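Acyl-coenzyme A oxidase acox-1.1 (Caenorhabditis elegans, PDB 5K3H) catalyses the FAD-dependent, oxygen-consuming desaturation of the fatty acid-derived chains of acyl-CoA substrates, the first step of peroxisomal beta-oxidation in the worm. Local coordinates at residues H497-Q502 and Y581-F587. Sequence-based numbering, arbitrary orientation.
Sequences HIAKRQ and YALEDGF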
loop_
_atom_site.group_PDB
_atom_site.type_symbol
_atom_site.label_atom_id
_atom_site.label_comp_id
_atom_site.label_asym_id
_atom_site.label_seq_id
_atom_site.Cartn_x
_atom_site.Cartn_y
_atom_site.Cartn_z
ATOM N N HIS B 497 -6.909 17.276 25.493
ATOM C CA HIS B 497 -7.949 16.608 26.263
ATOM C C HIS B 497 -8.132 15.156 25.828
ATOM O O HIS B 497 -8.152 14.254 26.674
ATOM C CB HIS B 497 -9.270 17.368 26.148
ATOM C CG HIS B 497 -10.399 16.679 26.843
ATOM N ND1 HIS B 497 -10.623 16.792 28.201
ATOM C CD2 HIS B 497 -11.324 15.804 26.380
ATOM C CE1 HIS B 497 -11.663 16.050 28.534
ATOM N NE2 HIS B 497 -12.104 15.439 27.449
ATOM N N ILE B 498 -8.282 14.894 24.523
ATOM C CA ILE B 498 -8.592 13.519 24.139
ATOM C C ILE B 498 -7.382 12.615 24.367
ATOM O O ILE B 498 -7.546 11.468 24.792
ATOM C CB ILE B 498 -9.147 13.403 22.698
ATOM C CG1 ILE B 498 -8.068 13.496 21.649
ATOM C CG2 ILE B 498 -10.250 14.434 22.389
ATOM C CD1 ILE B 498 -8.667 13.733 20.269
ATOM N N ALA B 499 -6.152 13.117 24.147
ATOM C CA ALA B 499 -4.970 12.298 24.415
ATOM C C ALA B 499 -4.833 11.974 25.905
ATOM O O ALA B 499 -4.503 10.837 26.270
ATOM C CB ALA B 499 -3.708 12.990 23.893
ATOM N N LYS B 500 -5.058 12.957 26.784
ATOM C CA LYS B 500 -5.082 12.664 28.215
ATOM C C LYS B 500 -6.191 11.671 28.559
ATOM O O LYS B 500 -5.964 10.694 29.288
ATOM C CB LYS B 500 -5.267 13.943 29.026
ATOM C CG LYS B 500 -5.487 13.685 30.530
ATOM C CD LYS B 500 -5.736 14.982 31.291
ATOM C CE LYS B 500 -7.078 15.603 30.855
ATOM N NZ LYS B 500 -7.336 16.948 31.449
ATOM N N ARG B 501 -7.403 11.896 28.039
ATOM C CA ARG B 501 -8.503 11.002 28.403
ATOM C C ARG B 501 -8.196 9.557 28.018
ATOM O O ARG B 501 -8.400 8.636 28.818
ATOM C CB ARG B 501 -9.812 11.444 27.762
ATOM C CG ARG B 501 -11.014 11.029 28.592
ATOM C CD ARG B 501 -12.336 11.219 27.827
ATOM N NE ARG B 501 -12.718 10.011 27.090
ATOM C CZ ARG B 501 -12.512 9.819 25.790
ATOM N NH1 ARG B 501 -11.930 10.769 25.067
ATOM N NH2 ARG B 501 -12.896 8.683 25.213
ATOM N N GLN B 502 -7.687 9.340 26.798
ATOM C CA GLN B 502 -7.371 7.983 26.347
ATOM C C GLN B 502 -6.159 7.418 27.091
ATOM O O GLN B 502 -6.079 6.206 27.324
ATOM C CB GLN B 502 -7.154 7.973 24.824
ATOM C CG GLN B 502 -6.842 6.611 24.212
ATOM C CD GLN B 502 -7.971 5.571 24.356
ATOM O OE1 GLN B 502 -9.161 5.907 24.422
ATOM N NE2 GLN B 502 -7.587 4.292 24.385
ATOM N N TYR B 581 -13.084 10.023 19.944
ATOM C CA TYR B 581 -12.549 10.333 21.268
ATOM C C TYR B 581 -13.068 11.676 21.795
ATOM O O TYR B 581 -13.165 11.873 23.013
ATOM C CB TYR B 581 -11.016 10.317 21.212
ATOM C CG TYR B 581 -10.467 9.013 20.699
ATOM C CD1 TYR B 581 -10.407 7.902 21.518
ATOM C CD2 TYR B 581 -10.030 8.888 19.384
ATOM C CE1 TYR B 581 -9.930 6.693 21.055
ATOM C CE2 TYR B 581 -9.532 7.674 18.898
ATOM C CZ TYR B 581 -9.484 6.568 19.746
ATOM O OH TYR B 581 -9.003 5.334 19.303
ATOM N N ALA B 582 -13.366 12.630 20.901
ATOM C CA ALA B 582 -13.866 13.936 21.337
ATOM C C ALA B 582 -15.336 13.870 21.727
ATOM O O ALA B 582 -15.771 14.564 22.655
ATOM C CB ALA B 582 -13.648 14.983 20.238
ATOM N N LEU B 583 -16.110 13.041 21.021
ATOM C CA LEU B 583 -17.538 12.931 21.258
ATOM C C LEU B 583 -17.861 12.044 22.453
ATOM O O LEU B 583 -18.914 12.226 23.078
ATOM C CB LEU B 583 -18.221 12.359 20.008
ATOM C CG LEU B 583 -18.207 13.158 18.688
ATOM C CD1 LEU B 583 -18.500 12.242 17.519
ATOM C CD2 LEU B 583 -19.231 14.293 18.712
ATOM N N GLU B 584 -16.982 11.099 22.806
ATOM C CA GLU B 584 -17.412 10.023 23.694
ATOM C C GLU B 584 -17.842 10.545 25.055
ATOM O O GLU B 584 -18.858 10.101 25.606
ATOM C CB GLU B 584 -16.321 8.979 23.873
ATOM C CG GLU B 584 -16.863 7.581 23.671
ATOM C CD GLU B 584 -15.851 6.506 24.039
ATOM O OE1 GLU B 584 -14.652 6.657 23.642
ATOM O OE2 GLU B 584 -16.260 5.551 24.771
ATOM N N ASP B 585 -17.088 11.478 25.616
ATOM C CA ASP B 585 -17.422 12.040 26.908
ATOM C C ASP B 585 -18.229 13.337 26.803
ATOM O O ASP B 585 -18.360 14.051 27.800
ATOM C CB ASP B 585 -16.140 12.319 27.679
ATOM C CG ASP B 585 -15.234 13.282 26.948
ATOM O OD1 ASP B 585 -15.458 13.526 25.751
ATOM O OD2 ASP B 585 -14.312 13.834 27.577
ATOM N N GLY B 586 -18.798 13.633 25.633
ATOM C CA GLY B 586 -19.456 14.906 25.411
ATOM C C GLY B 586 -18.558 16.127 25.387
ATOM O O GLY B 586 -19.051 17.254 25.477
ATOM N N PHE B 587 -17.248 15.951 25.239
ATOM C CA PHE B 587 -16.366 17.115 25.193
ATOM C C PHE B 587 -16.651 17.969 23.962
ATOM O O PHE B 587 -16.462 19.191 23.997
ATOM C CB PHE B 587 -14.898 16.684 25.246
ATOM C CG PHE B 587 -13.956 17.810 25.563
ATOM C CD1 PHE B 587 -13.864 18.298 26.870
ATOM C CD2 PHE B 587 -13.164 18.398 24.573
ATOM C CE1 PHE B 587 -12.997 19.343 27.190
ATOM C CE2 PHE B 587 -12.293 19.458 24.891
ATOM C CZ PHE B 587 -12.214 19.926 26.195
#
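NE2 of H497 donates to OD2 of D585 at 2.7 Å, an almost straight bond (171°) that lies in the imidazole plane and uses the syn lone pair of the carboxylate. The other carboxylate oxygen, OD1 of D585, accepts from the backbone N of F587 in an Asx turn at 585-587. The F587 ring lies over one face of the imidazole in a face-to-face stack, centroids 3.7 Å apart and planes at 9°. With CG of H497 anti to the backbone N (chi1 176°), the imidazole reaches both partners, while its ND1 is hydrogen-bonded to OG of S474. Were the imidazole cut back to the methyl of an alanine, OD2 of D585 would probably lose this N-H donor and the F587 ring its stacking partner. One helical turn on, R501 bends at chi3, and its NH2 forms a salt bridge with OE1 of E584 at 3.1 Å, the guanidinium and carboxylate planes nearly perpendicular; R597 of the second subunit pairs with OE2 of E584. On the apolar side, I498 packs its CB against CB of Y581, 3.9 Å away. Helix 489-515 is thus joined to residues 581-584 by a salt bridge and apolar packing, and to D585 and F587 by a hydrogen bond and a ring stack, beside the ATP site to which Y581 belongs, and the salt bridges of E584 carry the connection on to the dimer interface.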